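Local coordinates for periplasmic binding protein (Sulfurospirillum deleyianum, PDB 4PAG), which probably captures a small solute in the periplasm for delivery to an ABC transporter, and is seen here with histidine bound, at residues R4-V9 against F131-R136; V92-D97 against P115-N120; I20-G25 against P41-N46. All blocks are in the same frame, centred on the assembly; numbering follows the deposited sequence. Where two conformers were deposited one is given.

Contact 1: residues R4-V9 against F131-R136; sequences RTFLDV and FRYLGR
F6 and Y133 form an offset edge-to-face aromatic pair that fastens the N-terminal strand 5-7 to helix 127-138, a good example of how two bulky side chains can join elements whose axes lie 11.3 Å apart. The edge of F6 is turned to the face of Y133, with planes at 89° and centroids 5.8 Å apart. With CG anti to the backbone N (chi1 179°), the tyrosine ring reaches out from the helix and slides past F6 in the opposite direction. A water then bridges its hydroxyl to the strand, 2.7 Å from Y133 OH and accepting from L7 N. R4 supplies the polar link. Its chain bends at chi2 and chi3, carrying the guanidinium back so that one face meets F6 CE1, while NH2 donates in the guanidinium plane to R136 O at 2.8 Å. NH1 of the same group bonds P17 O and V137 O. A leucine here would remove these donors and probably leave the carbonyls of P17, R136 and V137 without this mate. F6 and Y133 both rest on L117 of strand 116-119; strand 5-7 pairs antiparallel with 13-15, while F131 and L134 turn to helix 28-37.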
loop_
_atom_site.group_PDB
_atom_site.type_symbol
_atom_site.label_atom_id
_atom_site.label_comp_id
_atom_site.label_asym_id
_atom_site.label_seq_id
_atom_site.Cartn_x
_atom_site.Cartn_y
_atom_site.Cartn_z
ATOM N N ARG A 4 -4.315 27.987 -7.650
ATOM C CA ARG A 4 -3.753 27.535 -6.387
ATOM C C ARG A 4 -4.792 27.383 -5.277
ATOM O O ARG A 4 -4.433 27.329 -4.097
ATOM C CB ARG A 4 -2.643 28.495 -5.952
ATOM C CG ARG A 4 -1.525 28.646 -6.975
ATOM C CD ARG A 4 -0.929 27.300 -7.390
ATOM N NE ARG A 4 -0.265 26.628 -6.275
ATOM C CZ ARG A 4 -0.046 25.314 -6.172
ATOM N NH1 ARG A 4 0.588 24.850 -5.100
ATOM N NH2 ARG A 4 -0.457 24.453 -7.109
ATOM N N THR A 5 -6.066 27.278 -5.658
ATOM C CA THR A 5 -7.157 27.120 -4.701
ATOM C C THR A 5 -7.548 25.658 -4.601
ATOM O O THR A 5 -7.818 25.013 -5.611
ATOM C CB THR A 5 -8.395 27.938 -5.100
ATOM O OG1 THR A 5 -8.042 29.319 -5.165
ATOM C CG2 THR A 5 -9.517 27.763 -4.079
ATOM N N PHE A 6 -7.580 25.150 -3.376
ATOM C CA PHE A 6 -7.934 23.754 -3.113
ATOM C C PHE A 6 -8.894 23.684 -1.940
ATOM O O PHE A 6 -8.860 24.540 -1.059
ATOM C CB PHE A 6 -6.674 22.937 -2.791
ATOM C CG PHE A 6 -5.696 22.873 -3.923
ATOM C CD1 PHE A 6 -4.712 23.846 -4.064
ATOM C CD2 PHE A 6 -5.774 21.859 -4.866
ATOM C CE1 PHE A 6 -3.814 23.796 -5.119
ATOM C CE2 PHE A 6 -4.880 21.806 -5.926
ATOM C CZ PHE A 6 -3.902 22.777 -6.054
ATOM N N LEU A 7 -9.749 22.666 -1.922
ATOM C CA LEU A 7 -10.622 22.435 -0.774
ATOM C C LEU A 7 -9.837 21.658 0.276
ATOM O O LEU A 7 -9.303 20.607 -0.018
ATOM C CB LEU A 7 -11.878 21.665 -1.180
ATOM C CG LEU A 7 -12.799 22.361 -2.189
ATOM C CD1 LEU A 7 -13.978 21.462 -2.536
ATOM C CD2 LEU A 7 -13.284 23.706 -1.668
ATOM N N ASP A 8 -9.775 22.193 1.493
ATOM C CA ASP A 8 -8.978 21.614 2.569
ATOM C C ASP A 8 -9.736 20.501 3.303
ATOM O O ASP A 8 -10.783 20.051 2.840
ATOM C CB ASP A 8 -8.492 22.724 3.522
ATOM C CG ASP A 8 -9.535 23.152 4.554
ATOM O OD1 ASP A 8 -10.727 22.779 4.461
ATOM O OD2 ASP A 8 -9.135 23.879 5.479
ATOM N N VAL A 9 -9.197 20.051 4.436
ATOM C CA VAL A 9 -9.784 18.926 5.184
ATOM C C VAL A 9 -11.178 19.210 5.744
ATOM O O VAL A 9 -11.939 18.279 6.012
ATOM C CB VAL A 9 -8.867 18.449 6.336
ATOM C CG1 VAL A 9 -7.610 17.806 5.768
ATOM C CG2 VAL A 9 -8.513 19.593 7.285
ATOM N N PHE A 131 -3.011 10.795 -7.905
ATOM C CA PHE A 131 -1.730 11.203 -8.474
ATOM C C PHE A 131 -1.833 12.532 -9.237
ATOM O O PHE A 131 -1.036 13.445 -9.006
ATOM C CB PHE A 131 -1.156 10.109 -9.384
ATOM C CG PHE A 131 -0.313 9.104 -8.661
ATOM C CD1 PHE A 131 0.897 9.481 -8.104
ATOM C CD2 PHE A 131 -0.713 7.775 -8.558
ATOM C CE1 PHE A 131 1.696 8.561 -7.446
ATOM C CE2 PHE A 131 0.077 6.852 -7.893
ATOM C CZ PHE A 131 1.285 7.242 -7.342
ATOM N N ARG A 132 -2.814 12.654 -10.124
ATOM C CA ARG A 132 -2.998 13.908 -10.869
ATOM C C ARG A 132 -3.239 15.113 -9.934
ATOM O O ARG A 132 -2.684 16.195 -10.131
ATOM C CB ARG A 132 -4.146 13.772 -11.869
ATOM C CG ARG A 132 -3.850 12.771 -12.970
ATOM C CD ARG A 132 -4.896 12.758 -14.070
ATOM N NE ARG A 132 -4.665 11.597 -14.925
ATOM C CZ ARG A 132 -5.386 10.477 -14.928
ATOM N NH1 ARG A 132 -6.459 10.332 -14.148
ATOM N NH2 ARG A 132 -5.039 9.494 -15.748
ATOM N N TYR A 133 -4.072 14.908 -8.923
ATOM C CA TYR A 133 -4.368 15.927 -7.922
ATOM C C TYR A 133 -3.094 16.371 -7.219
ATOM O O TYR A 133 -2.818 17.564 -7.130
ATOM C CB TYR A 133 -5.370 15.373 -6.914
ATOM C CG TYR A 133 -5.761 16.318 -5.803
ATOM C CD1 TYR A 133 -6.673 17.338 -6.028
ATOM C CD2 TYR A 133 -5.233 16.178 -4.518
ATOM C CE1 TYR A 133 -7.047 18.197 -5.009
ATOM C CE2 TYR A 133 -5.603 17.039 -3.492
ATOM C CZ TYR A 133 -6.513 18.041 -3.745
ATOM O OH TYR A 133 -6.902 18.906 -2.742
ATOM N N LEU A 134 -2.302 15.414 -6.739
ATOM C CA LEU A 134 -1.046 15.749 -6.067
ATOM C C LEU A 134 -0.046 16.448 -6.992
ATOM O O LEU A 134 0.705 17.316 -6.548
ATOM C CB LEU A 134 -0.428 14.509 -5.413
ATOM C CG LEU A 134 -1.185 13.995 -4.194
ATOM C CD1 LEU A 134 -0.449 12.822 -3.571
ATOM C CD2 LEU A 134 -1.393 15.098 -3.162
ATOM N N GLY A 135 -0.055 16.092 -8.276
ATOM C CA GLY A 135 0.726 16.808 -9.285
ATOM C C GLY A 135 0.384 18.289 -9.377
ATOM O O GLY A 135 1.285 19.124 -9.490
ATOM N N ARG A 136 -0.905 18.616 -9.328
ATOM C CA ARG A 136 -1.344 20.018 -9.350
ATOM C C ARG A 136 -0.892 20.728 -8.077
ATOM O O ARG A 136 -0.351 21.825 -8.138
ATOM C CB ARG A 136 -2.867 20.127 -9.505
ATOM C CG ARG A 136 -3.385 19.688 -10.869
ATOM C CD ARG A 136 -4.908 19.636 -10.933
ATOM N NE ARG A 136 -5.354 18.515 -11.757
ATOM C CZ ARG A 136 -6.096 17.504 -11.321
ATOM N NH1 ARG A 136 -6.520 17.474 -10.069
ATOM N NH2 ARG A 136 -6.436 16.532 -12.152
HETATM O O HOH W 1 -9.190 20.160 -3.225
#

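Contact 2: residues V92-D97 against P115-N120; sequences VIITWD and PALKVN
I94 and L117 meet through their CD1 atoms, 4.0 Å apart, the two branched chains crossing at a slant on one side of a parallel strand pair. V92 comes to the same leucine at about a right angle: its CG2 lies anti to the backbone N and touches L117 CG at 4.1 Å. Farther along, I94 offers its other branch to V119, CG2 against CG1. Helices 28-37 and 127-138 cover this apolar side. The other side carries I93, A116, T95 and K118 and is partly packed by helix 99-112. Here T95 OG1 sits tightly against K118 CB, at 3.0 Å.

At the C-terminal ends the lysine chain runs across the carboxylate of D97, its CE 3.3 Å from D97 OD2, yet K118 NZ stays beyond salt-bridge distance and bonds V9 O instead. The carboxylate is held by N102 at OD1, and a water donates both to OD2 and to K118 O. Between the two layers of side chains runs the backbone ladder, in which I93, T95 and D97 each donate to segment 115-120 while L117 and V119 donate back; the shortest of these bonds, T95 N to L117 O, measures 2.7 Å. Strand 92-96, helix 99-112 and strand 116-119 together make a beta-alpha-beta crossover, the recurring unit of the parallel-sheet lobes of periplasmic binding proteins.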
loop_
_atom_site.group_PDB
_atom_site.type_symbol
_atom_site.label_atom_id
_atom_site.label_comp_id
_atom_site.label_asym_id
_atom_site.label_seq_id
_atom_site.Cartn_x
_atom_site.Cartn_y
_atom_site.Cartn_z
ATOM N N VAL A 92 2.278 22.722 3.116
ATOM C CA VAL A 92 1.000 22.026 3.145
ATOM C C VAL A 92 1.204 20.623 3.726
ATOM O O VAL A 92 2.303 20.066 3.642
ATOM C CB VAL A 92 0.368 21.976 1.731
ATOM C CG1 VAL A 92 1.186 21.097 0.796
ATOM C CG2 VAL A 92 -1.080 21.514 1.788
ATOM N N ILE A 93 0.156 20.091 4.349
ATOM C CA ILE A 93 0.136 18.716 4.843
ATOM C C ILE A 93 -0.909 17.955 4.028
ATOM O O ILE A 93 -2.015 18.441 3.824
ATOM C CB ILE A 93 -0.230 18.654 6.341
ATOM C CG1 ILE A 93 0.834 19.376 7.174
ATOM C CG2 ILE A 93 -0.383 17.205 6.808
ATOM C CD1 ILE A 93 0.466 19.539 8.632
ATOM N N ILE A 94 -0.537 16.780 3.540
ATOM C CA ILE A 94 -1.445 15.926 2.812
ATOM C C ILE A 94 -1.822 14.777 3.738
ATOM O O ILE A 94 -0.946 14.090 4.257
ATOM C CB ILE A 94 -0.793 15.356 1.537
ATOM C CG1 ILE A 94 -0.183 16.468 0.667
ATOM C CG2 ILE A 94 -1.810 14.557 0.746
ATOM C CD1 ILE A 94 -1.169 17.497 0.154
ATOM N N THR A 95 -3.119 14.572 3.946
ATOM C CA THR A 95 -3.588 13.525 4.848
ATOM C C THR A 95 -4.346 12.400 4.151
ATOM O O THR A 95 -4.774 12.519 2.997
ATOM C CB THR A 95 -4.462 14.089 5.986
ATOM O OG1 THR A 95 -5.770 14.403 5.499
ATOM C CG2 THR A 95 -3.837 15.325 6.584
ATOM N N TRP A 96 -4.499 11.307 4.893
ATOM C CA TRP A 96 -5.204 10.110 4.448
ATOM C C TRP A 96 -6.693 10.238 4.811
ATOM O O TRP A 96 -7.046 10.290 5.980
ATOM C CB TRP A 96 -4.528 8.917 5.129
ATOM C CG TRP A 96 -5.019 7.547 4.821
ATOM C CD1 TRP A 96 -5.979 7.175 3.927
ATOM C CD2 TRP A 96 -4.517 6.342 5.398
ATOM N NE1 TRP A 96 -6.123 5.806 3.937
ATOM C CE2 TRP A 96 -5.238 5.274 4.837
ATOM C CE3 TRP A 96 -3.547 6.067 6.368
ATOM C CZ2 TRP A 96 -5.004 3.945 5.194
ATOM C CZ3 TRP A 96 -3.310 4.747 6.721
ATOM C CH2 TRP A 96 -4.044 3.704 6.140
ATOM N N ASP A 97 -7.548 10.332 3.792
ATOM C CA ASP A 97 -8.993 10.506 3.981
ATOM C C ASP A 97 -9.657 9.147 4.165
ATOM O O ASP A 97 -10.091 8.529 3.190
ATOM C CB ASP A 97 -9.600 11.233 2.767
ATOM C CG ASP A 97 -11.105 11.446 2.879
ATOM O OD1 ASP A 97 -11.710 11.087 3.912
ATOM O OD2 ASP A 97 -11.685 11.992 1.914
ATOM N N PRO A 115 -2.045 24.635 6.564
ATOM C CA PRO A 115 -2.964 24.184 5.509
ATOM C C PRO A 115 -2.896 22.671 5.267
ATOM O O PRO A 115 -1.803 22.117 5.184
ATOM C CB PRO A 115 -2.456 24.932 4.273
ATOM C CG PRO A 115 -1.875 26.187 4.825
ATOM C CD PRO A 115 -1.239 25.789 6.124
ATOM N N ALA A 116 -4.044 22.010 5.158
ATOM C CA ALA A 116 -4.042 20.559 4.963
ATOM C C ALA A 116 -5.120 20.081 3.996
ATOM O O ALA A 116 -6.269 20.540 4.039
ATOM C CB ALA A 116 -4.168 19.848 6.302
ATOM N N LEU A 117 -4.724 19.162 3.116
ATOM C CA LEU A 117 -5.623 18.533 2.163
ATOM C C LEU A 117 -5.711 17.076 2.524
ATOM O O LEU A 117 -4.823 16.550 3.192
ATOM C CB LEU A 117 -5.073 18.658 0.747
ATOM C CG LEU A 117 -4.581 20.054 0.353
ATOM C CD1 LEU A 117 -4.014 20.049 -1.056
ATOM C CD2 LEU A 117 -5.700 21.070 0.482
ATOM N N LYS A 118 -6.769 16.415 2.080
ATOM C CA LYS A 118 -6.889 14.984 2.285
ATOM C C LYS A 118 -7.217 14.284 0.978
ATOM O O LYS A 118 -7.897 14.846 0.116
ATOM C CB LYS A 118 -7.921 14.673 3.374
ATOM C CG LYS A 118 -9.372 15.010 3.069
ATOM C CD LYS A 118 -10.192 14.729 4.322
ATOM C CE LYS A 118 -11.671 14.550 4.044
ATOM N NZ LYS A 118 -12.399 15.838 4.068
ATOM N N VAL A 119 -6.718 13.059 0.839
ATOM C CA VAL A 119 -6.926 12.282 -0.373
ATOM C C VAL A 119 -7.497 10.909 -0.035
ATOM O O VAL A 119 -7.106 10.283 0.954
ATOM C CB VAL A 119 -5.626 12.150 -1.200
ATOM C CG1 VAL A 119 -5.113 13.531 -1.595
ATOM C CG2 VAL A 119 -4.552 11.388 -0.440
ATOM N N ASN A 120 -8.432 10.463 -0.864
ATOM C CA ASN A 120 -9.139 9.215 -0.648
ATOM C C ASN A 120 -8.515 8.095 -1.478
ATOM O O ASN A 120 -8.737 8.011 -2.683
ATOM C CB ASN A 120 -10.617 9.395 -0.995
ATOM C CG ASN A 120 -11.459 8.203 -0.590
ATOM O OD1 ASN A 120 -10.941 7.119 -0.342
ATOM N ND2 ASN A 120 -12.760 8.400 -0.520
HETATM O O HOH W 2 -8.612 6.817 1.772
HETATM O O HOH W 3 -10.663 13.513 -0.253
#

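Contact 3: residues I20-G25 against P41-N46; sequences ITRIYG and PLIGVN
I23 and P41 form the apolar centre, where CG2 of the isoleucine lies 3.9 Å from CG of the proline ring. L42 joins them from beyond, its CD2 touching the same methyl group. Next to this cluster I43 packs its CD1 on Y24 CB at 3.7 Å, and turns CG2 to one face of the R22 guanidinium. That arginine crosses I43 at about a right angle and sends NH2 to A88 O. The backbones lock the arrangement in place: I23 N donates to P41 O and I43 N returns a bond to I23 O. Further out, a water accepts from G25 N and donates to G44 O, spanning the place where the chains part. The polar edge belongs to N46. With CG beside the backbone N (chi1 -51°), its amide swings in so that ND2 donates to G25 O at 2.8 Å, almost perfectly straight at 178°. ND2 also bonds G72 O, which Y24 OH shares, and S31 bonds OD1; both ends of the amide are thus engaged, which fixes its rotation. With helix 28-37 between the two segments in the chain and their directions only 12° apart, the layout resembles a beta-alpha-beta crossover, though 41-46 is a loop that meets strand 23-25 through a single bridge.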
loop_
_atom_site.group_PDB
_atom_site.type_symbol
_atom_site.label_atom_id
_atom_site.label_comp_id
_atom_site.label_asym_id
_atom_site.label_seq_id
_atom_site.Cartn_x
_atom_site.Cartn_y
_atom_site.Cartn_z
ATOM N N ILE A 20 5.378 24.839 -3.803
ATOM C CA ILE A 20 5.488 24.056 -2.580
ATOM C C ILE A 20 6.918 23.534 -2.509
ATOM O O ILE A 20 7.314 22.701 -3.324
ATOM C CB ILE A 20 4.511 22.858 -2.593
ATOM C CG1 ILE A 20 3.071 23.322 -2.852
ATOM C CG2 ILE A 20 4.605 22.067 -1.294
ATOM C CD1 ILE A 20 2.494 24.242 -1.802
ATOM N N THR A 21 7.695 24.031 -1.552
ATOM C CA THR A 21 9.071 23.577 -1.363
ATOM C C THR A 21 9.231 22.705 -0.113
ATOM O O THR A 21 10.268 22.076 0.067
ATOM C CB THR A 21 10.025 24.774 -1.252
ATOM O OG1 THR A 21 9.694 25.521 -0.080
ATOM C CG2 THR A 21 9.910 25.681 -2.487
ATOM N N ARG A 22 8.209 22.679 0.745
ATOM C CA ARG A 22 8.210 21.864 1.965
ATOM C C ARG A 22 6.841 21.206 2.109
ATOM O O ARG A 22 5.825 21.892 2.111
ATOM C CB ARG A 22 8.507 22.729 3.199
ATOM C CG ARG A 22 9.795 23.542 3.115
ATOM C CD ARG A 22 10.041 24.365 4.377
ATOM N NE ARG A 22 10.297 23.519 5.548
ATOM C CZ ARG A 22 11.465 22.930 5.834
ATOM N NH1 ARG A 22 12.528 23.083 5.045
ATOM N NH2 ARG A 22 11.574 22.177 6.924
ATOM N N ILE A 23 6.811 19.882 2.221
ATOM C CA ILE A 23 5.544 19.156 2.297
ATOM C C ILE A 23 5.675 18.020 3.303
ATOM O O ILE A 23 6.769 17.541 3.561
ATOM C CB ILE A 23 5.121 18.629 0.900
ATOM C CG1 ILE A 23 3.662 18.165 0.889
ATOM C CG2 ILE A 23 6.024 17.492 0.430
ATOM C CD1 ILE A 23 3.092 17.997 -0.511
ATOM N N TYR A 24 4.556 17.618 3.884
ATOM C CA TYR A 24 4.524 16.530 4.850
ATOM C C TYR A 24 3.299 15.671 4.567
ATOM O O TYR A 24 2.207 16.191 4.349
ATOM C CB TYR A 24 4.493 17.105 6.268
ATOM C CG TYR A 24 4.200 16.113 7.371
ATOM C CD1 TYR A 24 5.130 15.149 7.744
ATOM C CD2 TYR A 24 2.987 16.151 8.057
ATOM C CE1 TYR A 24 4.852 14.238 8.759
ATOM C CE2 TYR A 24 2.706 15.254 9.073
ATOM C CZ TYR A 24 3.643 14.297 9.423
ATOM O OH TYR A 24 3.351 13.403 10.444
ATOM N N GLY A 25 3.503 14.358 4.538
ATOM C CA GLY A 25 2.409 13.405 4.416
ATOM C C GLY A 25 2.057 12.862 5.785
ATOM O O GLY A 25 2.943 12.583 6.583
ATOM N N PRO A 41 10.810 17.981 -1.712
ATOM C CA PRO A 41 10.197 18.815 -0.663
ATOM C C PRO A 41 9.769 18.106 0.642
ATOM O O PRO A 41 9.290 18.776 1.553
ATOM C CB PRO A 41 8.980 19.402 -1.363
ATOM C CG PRO A 41 8.595 18.374 -2.369
ATOM C CD PRO A 41 9.837 17.610 -2.756
ATOM N N LEU A 42 9.929 16.788 0.751
ATOM C CA LEU A 42 9.523 16.091 1.978
ATOM C C LEU A 42 10.342 16.531 3.190
ATOM O O LEU A 42 11.561 16.475 3.161
ATOM C CB LEU A 42 9.664 14.575 1.832
ATOM C CG LEU A 42 8.511 13.827 1.184
ATOM C CD1 LEU A 42 8.962 12.402 0.904
ATOM C CD2 LEU A 42 7.277 13.846 2.075
ATOM N N ILE A 43 9.665 16.945 4.256
ATOM C CA ILE A 43 10.344 17.393 5.481
ATOM C C ILE A 43 10.713 16.247 6.419
ATOM O O ILE A 43 11.529 16.424 7.328
ATOM C CB ILE A 43 9.474 18.391 6.282
ATOM C CG1 ILE A 43 8.187 17.726 6.785
ATOM C CG2 ILE A 43 9.141 19.602 5.433
ATOM C CD1 ILE A 43 7.544 18.427 7.961
ATOM N N GLY A 44 10.102 15.084 6.201
ATOM C CA GLY A 44 10.246 13.955 7.094
ATOM C C GLY A 44 9.419 12.760 6.653
ATOM O O GLY A 44 8.603 12.862 5.727
ATOM N N VAL A 45 9.658 11.624 7.306
ATOM C CA VAL A 45 8.876 10.411 7.094
ATOM C C VAL A 45 8.046 10.142 8.362
ATOM O O VAL A 45 8.213 10.823 9.387
ATOM C CB VAL A 45 9.770 9.194 6.736
ATOM C CG1 VAL A 45 10.432 9.399 5.381
ATOM C CG2 VAL A 45 10.826 8.932 7.802
ATOM N N ASN A 46 7.146 9.164 8.289
ATOM C CA ASN A 46 6.242 8.861 9.398
ATOM C C ASN A 46 6.781 7.752 10.294
ATOM O O ASN A 46 6.570 7.776 11.505
ATOM C CB ASN A 46 4.861 8.463 8.867
ATOM C CG ASN A 46 4.320 9.457 7.872
ATOM O OD1 ASN A 46 4.305 9.194 6.671
ATOM N ND2 ASN A 46 3.917 10.628 8.358
HETATM O O HOH W 4 5.859 12.842 5.122
#

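How the contacts relate
Followed from the N terminus, the chain shows how short closures are gathered within a long one. Contact 1 opens first, at 4-9, and closes last, at 131-136; the other two lie within its span. Contact 3 closes round helix 28-37 before contact 2 opens, and contact 2 closes round helix 99-112, so these two stand in series and nothing crosses. Both reach one parallel sheet, through strands 23-25 and 92-96, where I94 N probably bonds Y24 O. Contact 1 meets the far edge of that sheet, where V9 N probably bonds A116 O, and brushes contact 3 where R4 packs on I20. The N-terminal strand, the three-stranded sheet and helix 127-138 are thereby tied together.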